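Long-range contacts in aminoglycoside N(3)-acetyltransferase (PDB 6NP3), which probably confers resistance to 2-deoxystreptamine aminoglycosides such as gentamicin by transferring an acetyl group from acetyl-CoA to their 3-amino group: residues S6-Q11 against Q40-A45; R10-L15 against G239-A244; S114-A119 against H135-A140; R184-M189 against W199-D204. All coordinates share one frame; numbering follows the deposited sequence.

Interaction 1. Residues S6-Q11 against Q40-A45; sequences SELVRQ and QTLVDA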
loop_
_atom_site.group_PDB
_atom_site.type_symbol
_atom_site.label_atom_id
_atom_site.label_comp_id
_atom_site.label_asym_id
_atom_site.label_seq_id
_atom_site.Cartn_x
_atom_site.Cartn_y
_atom_site.Cartn_z
ATOM N N SER A 6 20.689 -3.777 -13.894
ATOM C CA SER A 6 20.379 -4.411 -15.170
ATOM C C SER A 6 19.772 -5.795 -14.981
ATOM O O SER A 6 18.821 -6.165 -15.680
ATOM C CB SER A 6 21.643 -4.509 -16.029
ATOM O OG SER A 6 21.445 -5.333 -17.169
ATOM N N GLU A 7 20.334 -6.601 -14.081
ATOM C CA GLU A 7 19.791 -7.939 -13.869
ATOM C C GLU A 7 18.355 -7.864 -13.360
ATOM O O GLU A 7 17.477 -8.609 -13.819
ATOM C CB GLU A 7 20.649 -8.688 -12.854
ATOM C CG GLU A 7 22.010 -9.156 -13.371
ATOM C CD GLU A 7 22.875 -9.754 -12.277
ATOM O OE1 GLU A 7 23.079 -9.099 -11.238
ATOM O OE2 GLU A 7 23.353 -10.891 -12.457
ATOM N N LEU A 8 18.102 -6.961 -12.412
ATOM C CA LEU A 8 16.746 -6.808 -11.899
ATOM C C LEU A 8 15.783 -6.379 -12.992
ATOM O O LEU A 8 14.648 -6.876 -13.051
ATOM C CB LEU A 8 16.731 -5.812 -10.754
ATOM C CG LEU A 8 17.571 -6.201 -9.545
ATOM C CD1 LEU A 8 17.546 -5.091 -8.514
ATOM C CD2 LEU A 8 17.105 -7.493 -8.900
ATOM N N VAL A 9 16.191 -5.441 -13.845
ATOM C CA VAL A 9 15.309 -4.991 -14.912
ATOM C C VAL A 9 14.936 -6.149 -15.828
ATOM O O VAL A 9 13.783 -6.278 -16.254
ATOM C CB VAL A 9 15.946 -3.815 -15.679
ATOM C CG1 VAL A 9 15.095 -3.499 -16.863
ATOM C CG2 VAL A 9 16.076 -2.620 -14.773
ATOM N N ARG A 10 15.919 -6.978 -16.199
ATOM C CA ARG A 10 15.611 -8.094 -17.080
ATOM C C ARG A 10 14.689 -9.082 -16.385
ATOM O O ARG A 10 13.803 -9.658 -17.020
ATOM C CB ARG A 10 16.889 -8.779 -17.572
ATOM C CG ARG A 10 17.878 -7.841 -18.257
ATOM C CD ARG A 10 17.235 -6.988 -19.342
ATOM N NE ARG A 10 16.802 -7.756 -20.509
ATOM C CZ ARG A 10 16.012 -7.280 -21.463
ATOM N NH1 ARG A 10 15.553 -6.039 -21.393
ATOM N NH2 ARG A 10 15.669 -8.051 -22.484
ATOM N N GLN A 11 14.903 -9.323 -15.087
ATOM C CA GLN A 11 13.990 -10.186 -14.339
ATOM C C GLN A 11 12.570 -9.616 -14.286
ATOM O O GLN A 11 11.592 -10.369 -14.391
ATOM C CB GLN A 11 14.507 -10.381 -12.919
ATOM C CG GLN A 11 15.699 -11.292 -12.791
ATOM C CD GLN A 11 16.246 -11.312 -11.396
ATOM O OE1 GLN A 11 16.283 -10.295 -10.731
ATOM N NE2 GLN A 11 16.662 -12.480 -10.931
ATOM N N GLN A 40 18.193 1.161 -3.134
ATOM C CA GLN A 40 18.021 2.070 -4.263
ATOM C C GLN A 40 18.171 1.343 -5.593
ATOM O O GLN A 40 17.590 1.763 -6.599
ATOM C CB GLN A 40 19.054 3.195 -4.210
ATOM C CG GLN A 40 18.797 4.250 -5.270
ATOM C CD GLN A 40 17.513 5.015 -4.988
ATOM O OE1 GLN A 40 17.224 5.373 -3.842
ATOM N NE2 GLN A 40 16.741 5.272 -6.028
ATOM N N THR A 41 18.994 0.288 -5.632
ATOM C CA THR A 41 19.161 -0.486 -6.865
ATOM C C THR A 41 17.825 -1.018 -7.366
ATOM O O THR A 41 17.527 -0.964 -8.565
ATOM C CB THR A 41 20.151 -1.632 -6.633
ATOM O OG1 THR A 41 21.411 -1.076 -6.234
ATOM C CG2 THR A 41 20.332 -2.480 -7.891
ATOM N N LEU A 42 17.003 -1.534 -6.458
ATOM C CA LEU A 42 15.699 -2.045 -6.847
ATOM C C LEU A 42 14.720 -0.931 -7.168
ATOM O O LEU A 42 13.924 -1.081 -8.097
ATOM C CB LEU A 42 15.166 -2.952 -5.754
ATOM C CG LEU A 42 13.792 -3.561 -6.015
ATOM C CD1 LEU A 42 13.696 -4.312 -7.290
ATOM C CD2 LEU A 42 13.457 -4.495 -4.835
ATOM N N VAL A 43 14.748 0.180 -6.433
ATOM C CA VAL A 43 13.926 1.328 -6.818
ATOM C C VAL A 43 14.268 1.766 -8.244
ATOM O O VAL A 43 13.383 1.991 -9.082
ATOM C CB VAL A 43 14.111 2.476 -5.809
ATOM C CG1 VAL A 43 13.391 3.717 -6.264
ATOM C CG2 VAL A 43 13.632 2.077 -4.451
ATOM N N ASP A 44 15.568 1.920 -8.536
ATOM C CA ASP A 44 15.989 2.316 -9.880
ATOM C C ASP A 44 15.534 1.306 -10.917
ATOM O O ASP A 44 15.135 1.672 -12.028
ATOM C CB ASP A 44 17.512 2.478 -9.955
ATOM C CG ASP A 44 18.032 3.620 -9.109
ATOM O OD1 ASP A 44 17.275 4.559 -8.789
ATOM O OD2 ASP A 44 19.242 3.602 -8.794
ATOM N N ALA A 45 15.627 0.023 -10.593
ATOM C CA ALA A 45 15.207 -0.999 -11.541
ATOM C C ALA A 45 13.705 -0.930 -11.809
ATOM O O ALA A 45 13.271 -1.083 -12.955
ATOM C CB ALA A 45 15.566 -2.376 -10.993
#

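Interaction 2. Residues R10-L15 against G239-A244; sequences RQLRDL and GPVGGA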
loop_
_atom_site.group_PDB
_atom_site.type_symbol
_atom_site.label_atom_id
_atom_site.label_comp_id
_atom_site.label_asym_id
_atom_site.label_seq_id
_atom_site.Cartn_x
_atom_site.Cartn_y
_atom_site.Cartn_z
ATOM N N ARG A 10 15.919 -6.978 -16.199
ATOM C CA ARG A 10 15.611 -8.094 -17.080
ATOM C C ARG A 10 14.689 -9.082 -16.385
ATOM O O ARG A 10 13.803 -9.658 -17.020
ATOM C CB ARG A 10 16.889 -8.779 -17.572
ATOM C CG ARG A 10 17.878 -7.841 -18.257
ATOM C CD ARG A 10 17.235 -6.988 -19.342
ATOM N NE ARG A 10 16.802 -7.756 -20.509
ATOM C CZ ARG A 10 16.012 -7.280 -21.463
ATOM N NH1 ARG A 10 15.553 -6.039 -21.393
ATOM N NH2 ARG A 10 15.669 -8.051 -22.484
ATOM N N GLN A 11 14.903 -9.323 -15.087
ATOM C CA GLN A 11 13.990 -10.186 -14.339
ATOM C C GLN A 11 12.570 -9.616 -14.286
ATOM O O GLN A 11 11.592 -10.369 -14.391
ATOM C CB GLN A 11 14.507 -10.381 -12.919
ATOM C CG GLN A 11 15.699 -11.292 -12.791
ATOM C CD GLN A 11 16.246 -11.312 -11.396
ATOM O OE1 GLN A 11 16.283 -10.295 -10.731
ATOM N NE2 GLN A 11 16.662 -12.480 -10.931
ATOM N N LEU A 12 12.436 -8.300 -14.100
ATOM C CA LEU A 12 11.115 -7.683 -14.082
ATOM C C LEU A 12 10.436 -7.816 -15.432
ATOM O O LEU A 12 9.230 -8.093 -15.514
ATOM C CB LEU A 12 11.248 -6.228 -13.651
ATOM C CG LEU A 12 11.618 -6.017 -12.179
ATOM C CD1 LEU A 12 12.108 -4.610 -11.916
ATOM C CD2 LEU A 12 10.426 -6.333 -11.298
ATOM N N ARG A 13 11.204 -7.662 -16.515
ATOM C CA ARG A 13 10.640 -7.861 -17.841
ATOM C C ARG A 13 10.182 -9.302 -18.008
ATOM O O ARG A 13 9.103 -9.563 -18.556
ATOM C CB ARG A 13 11.674 -7.483 -18.901
ATOM C CG ARG A 13 11.985 -5.994 -18.984
ATOM C CD ARG A 13 11.249 -5.357 -20.161
ATOM N NE ARG A 13 11.440 -3.913 -20.273
ATOM C CZ ARG A 13 10.754 -3.015 -19.571
ATOM N NH1 ARG A 13 9.840 -3.407 -18.689
ATOM N NH2 ARG A 13 10.985 -1.723 -19.755
ATOM N N ASP A 14 11.001 -10.254 -17.552
ATOM C CA ASP A 14 10.620 -11.660 -17.675
ATOM C C ASP A 14 9.316 -11.933 -16.941
ATOM O O ASP A 14 8.510 -12.756 -17.382
ATOM C CB ASP A 14 11.673 -12.583 -17.063
ATOM C CG ASP A 14 12.921 -12.704 -17.877
ATOM O OD1 ASP A 14 12.895 -12.363 -19.066
ATOM O OD2 ASP A 14 13.924 -13.164 -17.299
ATOM N N LEU A 15 9.095 -11.262 -15.815
ATOM C CA LEU A 15 7.895 -11.477 -15.023
ATOM C C LEU A 15 6.666 -10.855 -15.660
ATOM O O LEU A 15 5.535 -11.220 -15.311
ATOM C CB LEU A 15 8.137 -10.848 -13.660
ATOM C CG LEU A 15 7.138 -11.186 -12.569
ATOM C CD1 LEU A 15 7.219 -12.650 -12.196
ATOM C CD2 LEU A 15 7.394 -10.299 -11.364
ATOM N N GLY A 239 8.155 -15.673 -10.845
ATOM C CA GLY A 239 9.549 -15.722 -11.200
ATOM C C GLY A 239 10.392 -14.940 -10.229
ATOM O O GLY A 239 9.861 -14.255 -9.347
ATOM N N PRO A 240 11.718 -14.997 -10.381
ATOM C CA PRO A 240 12.600 -14.352 -9.404
ATOM C C PRO A 240 12.750 -12.868 -9.695
ATOM O O PRO A 240 12.796 -12.447 -10.855
ATOM C CB PRO A 240 13.945 -15.060 -9.634
ATOM C CG PRO A 240 13.906 -15.432 -11.082
ATOM C CD PRO A 240 12.475 -15.836 -11.332
ATOM N N VAL A 241 12.876 -12.081 -8.632
ATOM C CA VAL A 241 13.430 -10.733 -8.687
ATOM C C VAL A 241 14.493 -10.696 -7.606
ATOM O O VAL A 241 14.189 -10.934 -6.430
ATOM C CB VAL A 241 12.359 -9.654 -8.450
ATOM C CG1 VAL A 241 12.986 -8.295 -8.414
ATOM C CG2 VAL A 241 11.303 -9.735 -9.541
ATOM N N GLY A 242 15.745 -10.503 -8.007
ATOM C CA GLY A 242 16.840 -10.848 -7.119
ATOM C C GLY A 242 16.696 -12.300 -6.727
ATOM O O GLY A 242 16.421 -13.170 -7.557
ATOM N N GLY A 243 16.844 -12.571 -5.443
ATOM C CA GLY A 243 16.630 -13.898 -4.912
ATOM C C GLY A 243 15.212 -14.213 -4.482
ATOM O O GLY A 243 14.974 -15.286 -3.917
ATOM N N ALA A 244 14.257 -13.326 -4.737
ATOM C CA ALA A 244 12.915 -13.435 -4.171
ATOM C C ALA A 244 11.934 -14.027 -5.167
ATOM O O ALA A 244 11.858 -13.580 -6.315
ATOM C CB ALA A 244 12.422 -12.050 -3.767
HETATM O O HOH W 1 11.797 -12.942 -13.301
#

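Interaction 3. Residues S114-A119 against H135-A140; sequences SAHPDA and HEMGAA. Unlike the reference sequence in segment 114-119: S114 (reference Thr). With LLL ((2R,3R,4R,5R)-2-((1S,2S,3R,4S,6R)-4,6-diamino-3-((2R,3R,6S)-3-amino-6-(aminomethyl)-tetrahydro-2H-pyran-2-yloxy)-2-hydr oxycyclohexyloxy)-5-methyl-4-(methylamino)-tetrahydro-2H-pyran-3,5-diol), chain B.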
loop_
_atom_site.group_PDB
_atom_site.type_symbol
_atom_site.label_atom_id
_atom_site.label_comp_id
_atom_site.label_asym_id
_atom_site.label_seq_id
_atom_site.Cartn_x
_atom_site.Cartn_y
_atom_site.Cartn_z
ATOM N N SER A 114 0.674 11.310 -0.767
ATOM C CA SER A 114 -0.713 11.596 -0.436
ATOM C C SER A 114 -0.837 12.158 0.978
ATOM O O SER A 114 0.013 11.948 1.844
ATOM C CB SER A 114 -1.599 10.376 -0.639
ATOM O OG SER A 114 -1.534 9.490 0.470
ATOM N N ALA A 115 -1.958 12.824 1.203
ATOM C CA ALA A 115 -2.213 13.628 2.387
ATOM C C ALA A 115 -2.732 12.857 3.595
ATOM O O ALA A 115 -2.860 13.460 4.666
ATOM C CB ALA A 115 -3.230 14.713 2.019
ATOM N N HIS A 116 -3.116 11.605 3.456
ATOM C CA HIS A 116 -3.620 10.835 4.587
ATOM C C HIS A 116 -2.446 10.338 5.408
ATOM O O HIS A 116 -1.631 9.557 4.910
ATOM C CB HIS A 116 -4.425 9.670 4.053
ATOM C CG HIS A 116 -5.247 8.982 5.074
ATOM N ND1 HIS A 116 -4.730 8.427 6.223
ATOM C CD2 HIS A 116 -6.574 8.725 5.082
ATOM C CE1 HIS A 116 -5.716 7.861 6.893
ATOM N NE2 HIS A 116 -6.840 8.016 6.213
ATOM N N PRO A 117 -2.297 10.800 6.650
ATOM C CA PRO A 117 -1.035 10.518 7.341
ATOM C C PRO A 117 -0.808 9.046 7.616
ATOM O O PRO A 117 0.319 8.567 7.479
ATOM C CB PRO A 117 -1.130 11.368 8.615
ATOM C CG PRO A 117 -2.023 12.468 8.263
ATOM C CD PRO A 117 -3.080 11.812 7.377
ATOM N N ASP A 118 -1.854 8.305 7.961
ATOM C CA ASP A 118 -1.702 6.894 8.287
ATOM C C ASP A 118 -1.712 6.013 7.049
ATOM O O ASP A 118 -1.002 5.007 7.011
ATOM C CB ASP A 118 -2.779 6.439 9.279
ATOM C CG ASP A 118 -2.490 5.081 9.830
ATOM O OD1 ASP A 118 -1.487 4.911 10.577
ATOM O OD2 ASP A 118 -3.244 4.146 9.498
ATOM N N ALA A 119 -2.548 6.340 6.069
ATOM C CA ALA A 119 -2.651 5.582 4.828
ATOM C C ALA A 119 -1.786 6.148 3.705
ATOM O O ALA A 119 -1.962 5.763 2.546
ATOM C CB ALA A 119 -4.114 5.536 4.386
ATOM N N HIS A 135 -6.805 12.384 -1.010
ATOM C CA HIS A 135 -6.667 11.268 -0.082
ATOM C C HIS A 135 -7.115 11.780 1.291
ATOM O O HIS A 135 -6.314 12.184 2.141
ATOM C CB HIS A 135 -5.270 10.688 -0.038
ATOM C CG HIS A 135 -5.245 9.331 0.546
ATOM N ND1 HIS A 135 -4.080 8.625 0.712
ATOM C CD2 HIS A 135 -6.253 8.514 0.939
ATOM C CE1 HIS A 135 -4.367 7.431 1.192
ATOM N NE2 HIS A 135 -5.677 7.345 1.360
ATOM N N GLU A 136 -8.404 11.684 1.543
ATOM C CA GLU A 136 -9.011 12.328 2.700
ATOM C C GLU A 136 -9.173 11.363 3.858
ATOM O O GLU A 136 -9.335 10.152 3.681
ATOM C CB GLU A 136 -10.364 12.939 2.309
ATOM C CG GLU A 136 -10.142 14.133 1.372
ATOM C CD GLU A 136 -11.376 14.575 0.616
ATOM O OE1 GLU A 136 -12.460 14.014 0.848
ATOM O OE2 GLU A 136 -11.253 15.489 -0.225
ATOM N N MET A 137 -9.138 11.930 5.055
ATOM C CA MET A 137 -9.519 11.172 6.229
ATOM C C MET A 137 -10.908 10.591 6.013
ATOM O O MET A 137 -11.815 11.255 5.508
ATOM C CB MET A 137 -9.463 12.074 7.464
ATOM C CG MET A 137 -8.030 12.461 7.801
ATOM S SD MET A 137 -7.119 11.147 8.643
ATOM C CE MET A 137 -7.787 11.336 10.271
ATOM N N GLY A 138 -11.054 9.324 6.354
ATOM C CA GLY A 138 -12.285 8.619 6.120
ATOM C C GLY A 138 -12.315 7.832 4.830
ATOM O O GLY A 138 -13.291 7.107 4.594
ATOM N N ALA A 139 -11.277 7.956 4.000
ATOM C CA ALA A 139 -11.168 7.277 2.718
ATOM C C ALA A 139 -9.761 6.698 2.580
ATOM O O ALA A 139 -9.006 7.007 1.658
ATOM C CB ALA A 139 -11.483 8.221 1.559
ATOM N N ALA A 140 -9.404 5.795 3.485
ATOM C CA ALA A 140 -8.027 5.321 3.527
ATOM C C ALA A 140 -7.677 4.459 2.318
ATOM O O ALA A 140 -6.695 4.738 1.613
ATOM C CB ALA A 140 -7.764 4.576 4.825
HETATM C C11 LLL B . -0.635 -5.952 9.319
HETATM O O11 LLL B . -1.143 -5.300 8.126
HETATM C C21 LLL B . 0.507 -6.864 8.881
HETATM N N21 LLL B . 1.405 -6.068 8.052
HETATM C C31 LLL B . -0.005 -7.947 8.005
HETATM C C41 LLL B . -1.018 -8.761 8.795
HETATM C C51 LLL B . -2.115 -7.815 9.272
HETATM O O51 LLL B . -1.572 -6.763 10.020
HETATM C C61 LLL B . -3.095 -8.551 10.161
HETATM N N61 LLL B . -4.115 -7.600 10.600
HETATM C C12 LLL B . -2.551 -1.356 7.634
HETATM N N12 LLL B . -3.335 -0.129 7.596
HETATM C C22 LLL B . -3.220 -2.470 6.828
HETATM C C32 LLL B . -2.300 -3.674 6.862
HETATM N N32 LLL B . -2.896 -4.758 6.076
HETATM C C42 LLL B . -2.049 -4.203 8.275
HETATM C C52 LLL B . -1.513 -3.068 9.149
HETATM O O52 LLL B . -1.469 -3.519 10.483
HETATM C C62 LLL B . -2.377 -1.824 9.084
HETATM O O62 LLL B . -1.718 -0.791 9.793
HETATM C C13 LLL B . -2.460 -0.103 10.802
HETATM C C23 LLL B . -1.910 1.320 10.847
HETATM O O23 LLL B . -1.997 1.865 9.546
HETATM C C33 LLL B . -0.424 1.314 11.248
HETATM N N33 LLL B . 0.063 2.703 11.397
HETATM C C43 LLL B . -0.276 0.541 12.574
HETATM O O43 LLL B . -0.876 1.336 13.578
HETATM C C53 LLL B . -0.961 -0.826 12.479
HETATM O O53 LLL B . -2.312 -0.727 12.092
HETATM C C83 LLL B . 1.206 0.308 12.892
HETATM C C93 LLL B . 1.276 2.928 10.583
HETATM O O HOH W 2 -6.008 13.595 4.494
HETATM O O HOH W 3 -9.347 7.206 7.181
#

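Interaction 4. Residues R184-M189 against W199-D204; sequences RVTYSM and WVTTSD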
loop_
_atom_site.group_PDB
_atom_site.type_symbol
_atom_site.label_atom_id
_atom_site.label_comp_id
_atom_site.label_asym_id
_atom_site.label_seq_id
_atom_site.Cartn_x
_atom_site.Cartn_y
_atom_site.Cartn_z
ATOM N N ARG A 184 -15.417 -0.924 12.137
ATOM C CA ARG A 184 -14.893 0.411 11.931
ATOM C C ARG A 184 -14.008 0.802 13.109
ATOM O O ARG A 184 -14.075 0.224 14.200
ATOM C CB ARG A 184 -16.014 1.429 11.692
ATOM C CG ARG A 184 -16.770 1.122 10.413
ATOM C CD ARG A 184 -17.869 2.092 10.136
ATOM N NE ARG A 184 -17.406 3.455 9.910
ATOM C CZ ARG A 184 -16.914 3.895 8.757
ATOM N NH1 ARG A 184 -16.750 3.062 7.738
ATOM N NH2 ARG A 184 -16.524 5.155 8.635
ATOM N N VAL A 185 -13.131 1.760 12.849
ATOM C CA VAL A 185 -12.225 2.299 13.851
ATOM C C VAL A 185 -12.352 3.812 13.828
ATOM O O VAL A 185 -12.681 4.413 12.801
ATOM C CB VAL A 185 -10.748 1.908 13.614
ATOM C CG1 VAL A 185 -10.526 0.445 13.892
ATOM C CG2 VAL A 185 -10.286 2.267 12.206
ATOM N N THR A 186 -12.071 4.430 14.969
ATOM C CA THR A 186 -11.952 5.877 15.063
ATOM C C THR A 186 -10.535 6.232 15.500
ATOM O O THR A 186 -9.984 5.604 16.406
ATOM C CB THR A 186 -12.989 6.438 16.051
ATOM O OG1 THR A 186 -14.313 6.229 15.536
ATOM C CG2 THR A 186 -12.767 7.923 16.301
ATOM N N TYR A 187 -9.920 7.192 14.824
ATOM C CA TYR A 187 -8.585 7.637 15.196
ATOM C C TYR A 187 -8.443 9.090 14.782
ATOM O O TYR A 187 -9.308 9.644 14.104
ATOM C CB TYR A 187 -7.516 6.728 14.604
ATOM C CG TYR A 187 -7.581 6.528 13.111
ATOM C CD1 TYR A 187 -7.022 7.447 12.250
ATOM C CD2 TYR A 187 -8.167 5.400 12.567
ATOM C CE1 TYR A 187 -7.060 7.250 10.865
ATOM C CE2 TYR A 187 -8.196 5.188 11.202
ATOM C CZ TYR A 187 -7.669 6.132 10.363
ATOM O OH TYR A 187 -7.680 5.939 8.997
ATOM N N SER A 188 -7.331 9.699 15.190
ATOM C CA SER A 188 -7.073 11.105 14.948
ATOM C C SER A 188 -5.687 11.276 14.367
ATOM O O SER A 188 -4.736 10.630 14.814
ATOM C CB SER A 188 -7.146 11.894 16.257
ATOM O OG SER A 188 -8.431 11.782 16.849
ATOM N N MET A 189 -5.590 12.162 13.389
ATOM C CA MET A 189 -4.318 12.474 12.772
ATOM C C MET A 189 -4.090 13.976 12.774
ATOM O O MET A 189 -5.024 14.753 12.552
ATOM C CB MET A 189 -4.286 11.977 11.319
ATOM C CG MET A 189 -4.372 10.459 11.172
ATOM S SD MET A 189 -2.817 9.669 11.645
ATOM C CE MET A 189 -3.424 8.347 12.737
ATOM N N TRP A 199 -5.865 18.921 14.142
ATOM C CA TRP A 199 -6.232 17.547 14.431
ATOM C C TRP A 199 -7.558 17.204 13.768
ATOM O O TRP A 199 -8.534 17.958 13.867
ATOM C CB TRP A 199 -6.332 17.320 15.925
ATOM C CG TRP A 199 -5.010 17.156 16.591
ATOM C CD1 TRP A 199 -4.300 18.111 17.293
ATOM C CD2 TRP A 199 -4.234 15.959 16.649
ATOM N NE1 TRP A 199 -3.148 17.561 17.794
ATOM C CE2 TRP A 199 -3.060 16.255 17.380
ATOM C CE3 TRP A 199 -4.397 14.669 16.124
ATOM C CZ2 TRP A 199 -2.093 15.301 17.650
ATOM C CZ3 TRP A 199 -3.443 13.728 16.392
ATOM C CH2 TRP A 199 -2.284 14.049 17.128
ATOM N N VAL A 200 -7.585 16.062 13.086
ATOM C CA VAL A 200 -8.784 15.553 12.431
ATOM C C VAL A 200 -9.074 14.176 13.010
ATOM O O VAL A 200 -8.206 13.291 12.993
ATOM C CB VAL A 200 -8.614 15.480 10.905
ATOM C CG1 VAL A 200 -9.862 14.858 10.268
ATOM C CG2 VAL A 200 -8.318 16.853 10.323
ATOM N N THR A 201 -10.272 14.010 13.557
ATOM C CA THR A 201 -10.761 12.725 14.028
ATOM C C THR A 201 -11.726 12.166 12.994
ATOM O O THR A 201 -12.582 12.890 12.472
ATOM C CB THR A 201 -11.455 12.880 15.381
ATOM O OG1 THR A 201 -10.535 13.484 16.300
ATOM C CG2 THR A 201 -11.895 11.535 15.927
ATOM N N THR A 202 -11.552 10.890 12.665
ATOM C CA THR A 202 -12.387 10.266 11.653
ATOM C C THR A 202 -12.677 8.833 12.047
ATOM O O THR A 202 -11.996 8.253 12.885
ATOM C CB THR A 202 -11.673 10.257 10.290
ATOM O OG1 THR A 202 -12.612 9.961 9.254
ATOM C CG2 THR A 202 -10.538 9.215 10.238
ATOM N N SER A 203 -13.678 8.242 11.404
ATOM C CA SER A 203 -13.834 6.794 11.412
ATOM C C SER A 203 -13.567 6.248 10.016
ATOM O O SER A 203 -13.665 6.968 9.029
ATOM C CB SER A 203 -15.229 6.392 11.901
ATOM O OG SER A 203 -16.224 6.773 10.987
ATOM N N ASP A 204 -13.217 4.969 9.941
ATOM C CA ASP A 204 -13.008 4.304 8.661
ATOM C C ASP A 204 -13.136 2.812 8.917
ATOM O O ASP A 204 -13.251 2.372 10.058
ATOM C CB ASP A 204 -11.648 4.680 8.037
ATOM C CG ASP A 204 -11.673 4.705 6.510
ATOM O OD1 ASP A 204 -12.543 4.011 5.901
ATOM O OD2 ASP A 204 -10.801 5.403 5.944
HETATM O O HOH W 4 -15.392 4.766 5.889
HETATM O O HOH W 5 -18.587 4.950 12.031
HETATM O O HOH W 3 -9.347 7.206 7.181
#

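Interaction 1. Residues S6-Q11 against Q40-A45
Where L8 and V9 meet T41, L42 and A45 no ring or other flat group takes part, so there are no faces or edges to match: methyl and methylene groups fill the contact between two helices whose local axes cross at -46°, 8.9 Å apart. The two helices come nearest at A45, whose short side chain suits the spot. Its CB lies 3.6 Å from L8 CB. With V9 CG1 anti to the backbone N (chi1 173°), CG2 is the branch laid against A45, touching its CB and carbonyl O. L8 reaches farther. Its side chain crosses that of T41 at about a right angle, with L8 CD1 3.9 Å from T41 CG2 and also meeting L42, 3.9 Å from CA and 4.1 Å from CD1. T41 turns its methyl into this apolar seam while its hydroxyl bonds to the backbone N of D37. Around the pair, L8 packs on W3 and L35, and L42 rests on I101 of helix 101-106, close to V27 and L29 of the acetyl-CoA site.

Interaction 2. Residues R10-L15 against G239-A244
Q11 reaches across to the hairpin turn with its amide: OE1 accepts the backbone N-H of G242 at 2.8 Å, with the donor tilted 33° from the plane of the carbonyl, while NE2 makes a weak bond back to G242 O. The extended side chain beyond CG lets the amide span the gap, and on the way CB passes 3.4 Å from P240 O. Two leucines make the apolar part of the contact. L12 places CD2 3.9 Å from V241 CG2, and L15, with CG anti to its backbone N (chi1 -168°), carries CD1 to 3.4 Å from G239 N, a close approach suited to a residue with no side chain. One water adds a second polar link, donating to Q11 O and to P240 O. Farther out, V241-A244 forms a type II' turn joining strands 237-241 and 244-250, closed in both directions by backbone bonds of V241 and A244. G242 has the positive phi (56°) that glycine adopts easily at this corner. Beneath, L12 and L15 pack on L158 and V241 on I160 of strand 156-160. The chemistry is thus divided: apolar branches face the sheet, while an amide and a water tie the helix to backbone groups at the sheet's edge strand.

Interaction 3. Residues S114-A119 against H135-A140
H116 enters the contact at CB, which sits over the centre of the H135 ring, 3.5 Å from its centroid and 8° off the normal, a CH-pi contact. CG is anti to the backbone N (chi1 -167°), which swings the imidazole toward 135-140. Its CD2 edge comes to 3.4 Å from E136 O, and ND1 takes a weak bond from D118 N. Over one face, nearest CE1 and NE2, lies M137 SD, 4.1 Å from the ring centroid; A119 CB lies toward the rim of the opposite face. At the tip, NE2 lies 2.8 Å from a water that accepts the G138 N-H. Of these loops, the one between strands 112-113 and 121-124 gives D118 to the gentamicin pocket, and the one between helices 128-132 and 146-151 gives Y141, just past A140. The second contains an E136-A139 type II turn whose positive phi falls to G138 (95°). H135 is gripped at both nitrogens: ND1 and S114 OG share a 2.7 Å hydrogen bond with either as donor, and NE2 donates to A140 O. Two residues after H116, D118 turns toward the drug, OD1 accepting from gentamicin N33 and OD2 from gentamicin O23 at 2.6 Å.

Interaction 4. Residues R184-M189 against W199-D204
The beta hairpin of strands 184-193 and 196-205 pairs V185 with D204, Y187 with T202 and M189 with V200 as antiparallel hydrogen-bonded pairs, each joined by two backbone bonds. T186 with S203 and S188 with T201 are the non-hydrogen-bonded pairs between them, both on one face. There the short hydroxyl side chains let S188 OG and T201 OG1 meet at 2.8 Å, and the T186 and T201 methyls touch. At the open end R184, bent at chi3 (64°), lays its guanidinium over the D204 backbone and sends NH2 in-plane to S203 OG, at 2.9 Å and 163°; waters take up NE and NH1. On the other face Y187, whose CG sits between its backbone N and carbonyl carbon (chi1 54°), runs its ring beside T202, whose CG2 lies over one face, toward the rim, 4.0 Å from Y187 CE1. A water bridges Y187 OH and D204 OD2, helping to hold the carboxylate, which also accepts from A140 N. W199 brings CE3 to 3.4 Å from M189 C, and its NE1 bonds to A81 O. Helix 67-70 borders strand 184-193: T70 OG1 accepts from S188 N, and Y67 meets Y187. M137 packs against V200 and T202 of strand 196-205.

In the fold
From the N terminus, helix 5-15 starts two contacts. Interaction 1 closes a loop of 28 residues onto helix 39-50, and interaction 2 closes one of 223 residues, bringing the edge strand 237-241 of the mixed sheet back to the same helix. The two touch, with L8 CD2 against V241 CG1. Interactions 3 and 4 follow interaction 1 in series and both nest inside the span of interaction 2. They close short loops of 15 and 9 residues, on the opposite side of the chain's centre. They also meet each other: the carboxylate of D204 meets the A140 backbone, and one water belongs to both, linking the separate hairpin to the loops that carry D118 and Y141.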